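Fat acid-binding protein (Eubacterium ventriosum, PDB 3NYI) probably binds long-chain fatty acids such as stearic acid, as a member of the DegV family. Local coordinates at residues A[77-82]-A[109-114]; A[191-196]-A[208-212]. One frame throughout, in Å; residues are numbered along the deposited sequence. Where two conformers were deposited one is given.

Interaction 1 (A[77-82]-A[109-114]); sequences FRSFVE and LVLEDY
Phe77 meets Val110 through its CB, which lies 3.8 Å from Val110 CG2, while its ring leads away from the contact. One residue on, Arg78, modelled in two conformers of which one is described, crosses toward the other helix with its chain bent at chi3 (-53°). In this conformer the bend sends the guanidinium past one methyl of Val110, CG2, which sits over one of its faces, and brings Leu109 CD2 to its edge. NH1 then forms a salt bridge to Asp113 OD2 at 3.0 Å, with the guanidinium and carboxylate planes 40° apart. Lower in the same chain, Arg78 CG presses against Tyr114 CE2 at 3.3 Å, so the arginine touches the tyrosine through its aliphatic part and the aspartate through its charge. Val81 points toward the second segment, its CG1 packing 3.6 Å from Tyr114 CB. Glu82 ends the walk: its CB lies 3.5 Å from Tyr114 CE1, and from there the extended chain carries OE2 to within 2.6 Å of Tyr114 OH, a weak hydrogen bond given by the hydroxyl. The carboxylate is turned obliquely to the ring. Tyr114 is thus touched at three places, by Arg78, Val81 and Glu82. A leucine in its place would probably leave Glu82 OE2 without this hydroxyl and open a gap beside the aliphatic part of Arg78. The segments belong to helices 70-81 and 99-113, whose axes, over these segments, run 36° apart with a closest approach of 10.1 Å. Polar groups hold the outer side of the pair; beneath, Phe77, Val81 and Val110 all rest on Ile119 of strand 119-123, and Phe77 also reaches Val87 and Cys89 of strand 87-91, joining both helices to the parallel part of their sheet.

Interaction 2 (A[191-196]-A[208-212]); sequences LGVKPV and GIGRN
Lys194 bends at chi2 (86°) and then runs extended, carrying NZ to Arg211 O at 2.8 Å. Arg211, by contrast, is extended from CG to NE, with CG set opposite its own carbonyl carbon (chi1 -65°), and reaches across to the loop before the first strand. Its NH1 donates to Leu191 O at 2.7 Å; the oxygen lies nearly in the guanidinium plane and receives the N-H on a lone pair, in the carbonyl plane. Val193 CG2 lies 3.5 Å above one face of that guanidinium, offset toward its rim. The other methyl of Val193, CG1, meets Ile209 CB at 3.7 Å. Lys194 NZ also donates to Gly192 O, approaching tilted from the carbonyl plane, so one ammonium ties one backbone oxygen of each segment, Gly192 O of its own and Arg211 O of the other. Gly192 has no side chain, and a CB there would run into Arg211 NH1. Between the strands, Lys194 and Gly210 form an antiparallel hydrogen-bonded pair: Lys194 N gives a nearly straight bond to Gly210 O (2.8 Å, 175° at the hydrogen), and Gly210 N returns a more bent one to Lys194 O. Pro195 and Ile209 make the non-hydrogen-bonded pair that follows, and Val196 N then donates to Gly208 O at 2.8 Å from above the carbonyl plane. Val196 packs on Leu216, Ser219 and Val220 of helix 213-231, whose N-cap is Asn212, while Pro195 faces Val168, Leu171 and Val183. The whole is the open end of a beta hairpin, strands 194-200 and 203-210, at the edge of a mixed sheet of this DegV-family chain, where the outer strand passes, after Arg211 and Asn212, into that helix.

Interaction 1 and interaction 2 lie on opposite sides of the chain's centre, with their own centres about 48 Å apart and their nearest atoms about 32 Å apart, so neither touches the other. They follow one another along the chain and belong to different sheets: 77-82 with 109-114 joins two helices covering the first, whereas 191-196 with 208-212 pairs the strands at the open end of an edge hairpin in the second. The side chain of Pro195 in interaction 2 is about 10 Å from the bound stearic acid, a distance too long for contact. One interaction joins helices by side-chain packing and a salt bridge, the other joins strands by backbone and side-chain hydrogen bonds.

Interaction 1 (A[77-82]-A[109-114])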
ATOM      1  N   PHE A  77       5.949  12.312  15.537  1.00 30.39           N
ATOM      2  CA  PHE A  77       6.584  11.532  16.599  1.00 39.94           C
ATOM      3  C   PHE A  77       6.683  12.351  17.887  1.00 42.24           C
ATOM      4  O   PHE A  77       6.371  11.863  18.973  1.00 39.91           O
ATOM      5  CB  PHE A  77       7.987  11.056  16.200  1.00 39.44           C
ATOM      6  CG  PHE A  77       8.015  10.114  15.015  1.00 35.54           C
ATOM      7  CD1 PHE A  77       6.852   9.553  14.509  1.00 29.83           C
ATOM      8  CD2 PHE A  77       9.225   9.782  14.421  1.00 29.15           C
ATOM      9  CE1 PHE A  77       6.894   8.691  13.421  1.00 30.15           C
ATOM     10  CE2 PHE A  77       9.283   8.928  13.335  1.00 29.32           C
ATOM     11  CZ  PHE A  77       8.112   8.373  12.834  1.00 32.67           C
ATOM     12  N   ARG A  78       7.122  13.597  17.752  1.00 39.43           N
ATOM     13  CA  ARG A  78       7.341  14.467  18.902  0.53 40.86           C
ATOM     14  C   ARG A  78       6.067  14.703  19.710  1.00 44.32           C
ATOM     15  O   ARG A  78       6.072  14.603  20.937  1.00 43.22           O
ATOM     16  CB  ARG A  78       7.932  15.806  18.451  0.53 40.42           C
ATOM     17  CG  ARG A  78       8.934  16.393  19.425  0.53 46.72           C
ATOM     18  CD  ARG A  78       9.382  17.783  19.000  0.53 48.14           C
ATOM     19  NE  ARG A  78       9.862  17.814  17.620  0.53 47.13           N
ATOM     20  CZ  ARG A  78      11.133  17.655  17.262  0.53 47.59           C
ATOM     21  NH1 ARG A  78      12.070  17.447  18.183  0.53 46.71           N
ATOM     22  NH2 ARG A  78      11.469  17.708  15.978  0.53 44.35           N
ATOM     23  N   SER A  79       4.972  15.010  19.026  1.00 45.17           N
ATOM     24  CA  SER A  79       3.725  15.322  19.717  1.00 46.70           C
ATOM     25  C   SER A  79       3.192  14.132  20.518  1.00 52.42           C
ATOM     26  O   SER A  79       2.675  14.305  21.622  1.00 54.59           O
ATOM     27  CB  SER A  79       2.668  15.834  18.736  1.00 55.63           C
ATOM     28  OG  SER A  79       2.173  14.788  17.916  1.00 70.48           O
ATOM     29  N   PHE A  80       3.318  12.926  19.971  1.00 40.74           N
ATOM     30  CA  PHE A  80       2.912  11.733  20.703  1.00 40.96           C
ATOM     31  C   PHE A  80       3.857  11.450  21.873  1.00 44.29           C
ATOM     32  O   PHE A  80       3.410  11.175  22.989  1.00 42.54           O
ATOM     33  CB  PHE A  80       2.835  10.510  19.775  1.00 31.89           C
ATOM     34  CG  PHE A  80       1.686  10.550  18.803  1.00 41.38           C
ATOM     35  CD1 PHE A  80       0.413  10.916  19.222  1.00 46.44           C
ATOM     36  CD2 PHE A  80       1.872  10.199  17.471  1.00 40.88           C
ATOM     37  CE1 PHE A  80      -0.655  10.946  18.328  1.00 44.29           C
ATOM     38  CE2 PHE A  80       0.807  10.225  16.573  1.00 41.55           C
ATOM     39  CZ  PHE A  80      -0.455  10.599  17.004  1.00 41.54           C
ATOM     40  N   VAL A  81       5.162  11.526  21.613  1.00 40.66           N
ATOM     41  CA  VAL A  81       6.178  11.201  22.617  1.00 45.52           C
ATOM     42  C   VAL A  81       6.162  12.118  23.855  1.00 48.61           C
ATOM     43  O   VAL A  81       6.390  11.667  24.982  1.00 45.24           O
ATOM     44  CB  VAL A  81       7.592  11.193  21.997  1.00 45.55           C
ATOM     45  CG1 VAL A  81       8.648  11.382  23.067  1.00 49.38           C
ATOM     46  CG2 VAL A  81       7.822   9.893  21.231  1.00 46.28           C
ATOM     47  N   GLU A  82       5.899  13.402  23.656  1.00 48.66           N
ATOM     48  CA  GLU A  82       5.847  14.304  24.800  1.00 56.41           C
ATOM     49  C   GLU A  82       4.600  14.032  25.639  1.00 57.11           C
ATOM     50  O   GLU A  82       4.486  14.499  26.774  1.00 63.05           O
ATOM     51  CB  GLU A  82       5.925  15.766  24.363  1.00 61.27           C
ATOM     52  CG  GLU A  82       4.837  16.200  23.407  1.00 75.01           C
ATOM     53  CD  GLU A  82       5.151  17.532  22.746  1.00 91.09           C
ATOM     54  OE1 GLU A  82       4.201  18.297  22.475  1.00 99.89           O
ATOM     55  OE2 GLU A  82       6.345  17.816  22.501  1.00 89.37           O
ATOM     56  N   LEU A 109      16.075  12.471  15.302  1.00 37.84           N
ATOM     57  CA  LEU A 109      15.833  13.869  15.656  1.00 36.37           C
ATOM     58  C   LEU A 109      15.079  13.999  16.984  1.00 41.41           C
ATOM     59  O   LEU A 109      15.463  14.782  17.858  1.00 39.37           O
ATOM     60  CB  LEU A 109      15.017  14.548  14.559  1.00 43.74           C
ATOM     61  CG  LEU A 109      15.571  15.788  13.876  1.00 61.47           C
ATOM     62  CD1 LEU A 109      16.629  15.388  12.868  1.00 65.09           C
ATOM     63  CD2 LEU A 109      14.438  16.535  13.195  1.00 62.93           C
ATOM     64  N   VAL A 110      13.998  13.235  17.137  1.00 35.47           N
ATOM     65  CA  VAL A 110      13.131  13.378  18.304  1.00 32.30           C
ATOM     66  C   VAL A 110      13.834  12.888  19.559  1.00 42.27           C
ATOM     67  O   VAL A 110      13.662  13.451  20.641  1.00 46.97           O
ATOM     68  CB  VAL A 110      11.777  12.634  18.107  1.00 34.50           C
ATOM     69  CG1 VAL A 110      10.947  12.637  19.395  1.00 33.98           C
ATOM     70  CG2 VAL A 110      10.999  13.267  16.966  1.00 35.22           C
ATOM     71  N   LEU A 111      14.642  11.846  19.408  1.00 48.18           N
ATOM     72  CA  LEU A 111      15.385  11.288  20.528  1.00 54.10           C
ATOM     73  C   LEU A 111      16.238  12.347  21.229  1.00 66.02           C
ATOM     74  O   LEU A 111      16.330  12.366  22.460  1.00 67.39           O
ATOM     75  CB  LEU A 111      16.257  10.126  20.057  1.00 56.05           C
ATOM     76  CG  LEU A 111      15.864   8.771  20.646  1.00 61.79           C
ATOM     77  CD1 LEU A 111      14.357   8.704  20.858  1.00 62.04           C
ATOM     78  CD2 LEU A 111      16.335   7.637  19.748  1.00 59.00           C
ATOM     79  N   GLU A 112      16.859  13.224  20.444  1.00 66.61           N
ATOM     80  CA  GLU A 112      17.665  14.307  20.997  1.00 65.26           C
ATOM     81  C   GLU A 112      16.900  15.069  22.070  1.00 67.61           C
ATOM     82  O   GLU A 112      17.405  15.287  23.168  1.00 75.33           O
ATOM     83  CB  GLU A 112      18.084  15.271  19.894  1.00 65.86           C
ATOM     84  CG  GLU A 112      19.015  14.669  18.873  1.00 70.54           C
ATOM     85  CD  GLU A 112      19.316  15.619  17.736  1.00 78.48           C
ATOM     86  OE1 GLU A 112      18.996  16.820  17.852  1.00 84.30           O
ATOM     87  OE2 GLU A 112      19.875  15.162  16.721  1.00 79.54           O
ATOM     88  N   ASP A 113      15.674  15.468  21.747  1.00 63.21           N
ATOM     89  CA  ASP A 113      14.854  16.251  22.662  1.00 64.27           C
ATOM     90  C   ASP A 113      14.087  15.393  23.677  1.00 68.22           C
ATOM     91  O   ASP A 113      13.700  15.883  24.739  1.00 73.70           O
ATOM     92  CB  ASP A 113      13.885  17.143  21.882  1.00 71.63           C
ATOM     93  CG  ASP A 113      14.599  18.093  20.930  1.00 80.23           C
ATOM     94  OD1 ASP A 113      15.846  18.177  20.980  1.00 78.31           O
ATOM     95  OD2 ASP A 113      13.909  18.759  20.131  1.00 84.35           O
ATOM     96  N   TYR A 114      13.862  14.120  23.353  1.00 60.81           N
ATOM     97  CA  TYR A 114      13.151  13.219  24.264  1.00 60.44           C
ATOM     98  C   TYR A 114      13.820  11.848  24.347  1.00 58.82           C
ATOM     99  O   TYR A 114      13.311  10.870  23.802  1.00 55.81           O
ATOM    100  CB  TYR A 114      11.691  13.055  23.834  1.00 58.09           C
ATOM    101  CG  TYR A 114      10.926  14.355  23.697  1.00 62.91           C
ATOM    102  CD1 TYR A 114      10.112  14.822  24.724  1.00 69.10           C
ATOM    103  CD2 TYR A 114      11.009  15.108  22.539  1.00 65.32           C
ATOM    104  CE1 TYR A 114       9.408  16.009  24.594  1.00 74.42           C
ATOM    105  CE2 TYR A 114      10.313  16.293  22.399  1.00 72.75           C
ATOM    106  CZ  TYR A 114       9.513  16.740  23.426  1.00 77.80           C
ATOM    107  OH  TYR A 114       8.824  17.923  23.272  1.00 79.93           O
TER

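Interaction 2 (A[191-196]-A[208-212])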
ATOM      1  N   LEU A 191       3.699  -3.749 -28.231  1.00 50.71           N
ATOM      2  CA  LEU A 191       2.536  -2.882 -28.374  1.00 49.01           C
ATOM      3  C   LEU A 191       1.241  -3.589 -27.965  1.00 40.11           C
ATOM      4  O   LEU A 191       0.938  -4.686 -28.439  1.00 43.25           O
ATOM      5  CB  LEU A 191       2.428  -2.379 -29.822  1.00 55.15           C
ATOM      6  CG  LEU A 191       1.178  -1.571 -30.182  1.00 58.64           C
ATOM      7  CD1 LEU A 191       1.141  -0.282 -29.383  1.00 59.07           C
ATOM      8  CD2 LEU A 191       1.115  -1.285 -31.688  1.00 56.42           C
ATOM      9  N   GLY A 192       0.478  -2.942 -27.091  1.00 38.87           N
ATOM     10  CA  GLY A 192      -0.819  -3.449 -26.678  1.00 45.38           C
ATOM     11  C   GLY A 192      -0.824  -4.304 -25.419  1.00 43.45           C
ATOM     12  O   GLY A 192      -1.885  -4.575 -24.860  1.00 41.18           O
ATOM     13  N   VAL A 193       0.351  -4.731 -24.968  1.00 38.43           N
ATOM     14  CA  VAL A 193       0.420  -5.658 -23.840  1.00 39.33           C
ATOM     15  C   VAL A 193       0.381  -4.955 -22.486  1.00 39.57           C
ATOM     16  O   VAL A 193       0.927  -3.863 -22.320  1.00 39.74           O
ATOM     17  CB  VAL A 193       1.664  -6.573 -23.929  1.00 43.58           C
ATOM     18  CG1 VAL A 193       1.641  -7.623 -22.823  1.00 41.86           C
ATOM     19  CG2 VAL A 193       1.726  -7.250 -25.296  1.00 38.92           C
ATOM     20  N   LYS A 194      -0.300  -5.584 -21.530  1.00 31.30           N
ATOM     21  CA  LYS A 194      -0.277  -5.152 -20.136  1.00 34.02           C
ATOM     22  C   LYS A 194       0.141  -6.330 -19.272  1.00 33.23           C
ATOM     23  O   LYS A 194      -0.117  -7.492 -19.613  1.00 33.77           O
ATOM     24  CB  LYS A 194      -1.639  -4.622 -19.664  1.00 35.68           C
ATOM     25  CG  LYS A 194      -2.168  -3.409 -20.439  1.00 39.60           C
ATOM     26  CD  LYS A 194      -2.916  -3.873 -21.677  1.00 49.17           C
ATOM     27  CE  LYS A 194      -3.612  -2.730 -22.398  1.00 51.75           C
ATOM     28  NZ  LYS A 194      -4.288  -3.236 -23.626  1.00 49.93           N
ATOM     29  N   PRO A 195       0.807  -6.032 -18.155  1.00 29.86           N
ATOM     30  CA  PRO A 195       1.287  -7.060 -17.226  1.00 26.04           C
ATOM     31  C   PRO A 195       0.261  -7.454 -16.180  1.00 30.56           C
ATOM     32  O   PRO A 195      -0.594  -6.657 -15.786  1.00 29.01           O
ATOM     33  CB  PRO A 195       2.459  -6.366 -16.536  1.00 26.51           C
ATOM     34  CG  PRO A 195       2.031  -4.900 -16.497  1.00 27.41           C
ATOM     35  CD  PRO A 195       1.298  -4.683 -17.810  1.00 25.96           C
ATOM     36  N   VAL A 196       0.331  -8.714 -15.758  1.00 26.76           N
ATOM     37  CA  VAL A 196      -0.244  -9.106 -14.490  1.00 20.97           C
ATOM     38  C   VAL A 196       0.955  -9.037 -13.561  1.00 25.44           C
ATOM     39  O   VAL A 196       2.006  -9.616 -13.854  1.00 26.14           O
ATOM     40  CB  VAL A 196      -0.759 -10.550 -14.513  1.00 31.56           C
ATOM     41  CG1 VAL A 196      -1.185 -10.978 -13.109  1.00 27.44           C
ATOM     42  CG2 VAL A 196      -1.909 -10.701 -15.510  1.00 31.90           C
ATOM     43  N   GLY A 208       2.317 -12.582 -15.369  1.00 32.06           N
ATOM     44  CA  GLY A 208       1.574 -12.937 -16.573  1.00 27.62           C
ATOM     45  C   GLY A 208       1.435 -11.724 -17.487  1.00 30.55           C
ATOM     46  O   GLY A 208       1.888 -10.633 -17.142  1.00 29.30           O
ATOM     47  N   ILE A 209       0.836 -11.912 -18.662  1.00 34.44           N
ATOM     48  CA  ILE A 209       0.563 -10.794 -19.576  1.00 36.98           C
ATOM     49  C   ILE A 209      -0.783 -10.965 -20.282  1.00 38.93           C
ATOM     50  O   ILE A 209      -1.414 -12.018 -20.195  1.00 37.12           O
ATOM     51  CB  ILE A 209       1.649 -10.607 -20.681  1.00 47.19           C
ATOM     52  CG1 ILE A 209       1.593 -11.746 -21.700  1.00 53.19           C
ATOM     53  CG2 ILE A 209       3.038 -10.434 -20.086  1.00 44.35           C
ATOM     54  CD1 ILE A 209       1.956 -13.093 -21.141  1.00 57.63           C
ATOM     55  N   GLY A 210      -1.215  -9.921 -20.979  1.00 33.31           N
ATOM     56  CA  GLY A 210      -2.451  -9.980 -21.746  1.00 34.48           C
ATOM     57  C   GLY A 210      -2.750  -8.643 -22.397  1.00 37.19           C
ATOM     58  O   GLY A 210      -1.939  -7.716 -22.314  1.00 35.86           O
ATOM     59  N   ARG A 211      -3.920  -8.530 -23.018  1.00 37.97           N
ATOM     60  CA  ARG A 211      -4.269  -7.338 -23.798  1.00 40.63           C
ATOM     61  C   ARG A 211      -5.644  -6.791 -23.437  1.00 45.20           C
ATOM     62  O   ARG A 211      -5.860  -5.581 -23.426  1.00 48.60           O
ATOM     63  CB  ARG A 211      -4.234  -7.656 -25.295  1.00 40.64           C
ATOM     64  CG  ARG A 211      -2.856  -8.005 -25.823  1.00 44.65           C
ATOM     65  CD  ARG A 211      -2.917  -8.427 -27.279  1.00 48.62           C
ATOM     66  NE  ARG A 211      -1.607  -8.844 -27.772  1.00 47.24           N
ATOM     67  CZ  ARG A 211      -0.654  -8.004 -28.157  1.00 48.72           C
ATOM     68  NH1 ARG A 211      -0.865  -6.691 -28.112  1.00 40.84           N
ATOM     69  NH2 ARG A 211       0.507  -8.478 -28.591  1.00 55.85           N
ATOM     70  N   ASN A 212      -6.574  -7.694 -23.155  1.00 40.33           N
ATOM     71  CA  ASN A 212      -7.943  -7.312 -22.853  1.00 39.65           C
ATOM     72  C   ASN A 212      -8.132  -7.113 -21.348  1.00 39.42           C
ATOM     73  O   ASN A 212      -7.739  -7.960 -20.556  1.00 37.72           O
ATOM     74  CB  ASN A 212      -8.895  -8.391 -23.382  1.00 38.09           C
ATOM     75  CG  ASN A 212     -10.332  -8.143 -22.995  1.00 43.98           C
ATOM     76  OD1 ASN A 212     -10.818  -8.680 -22.001  1.00 46.71           O
ATOM     77  ND2 ASN A 212     -11.031  -7.333 -23.789  1.00 51.63           N
TER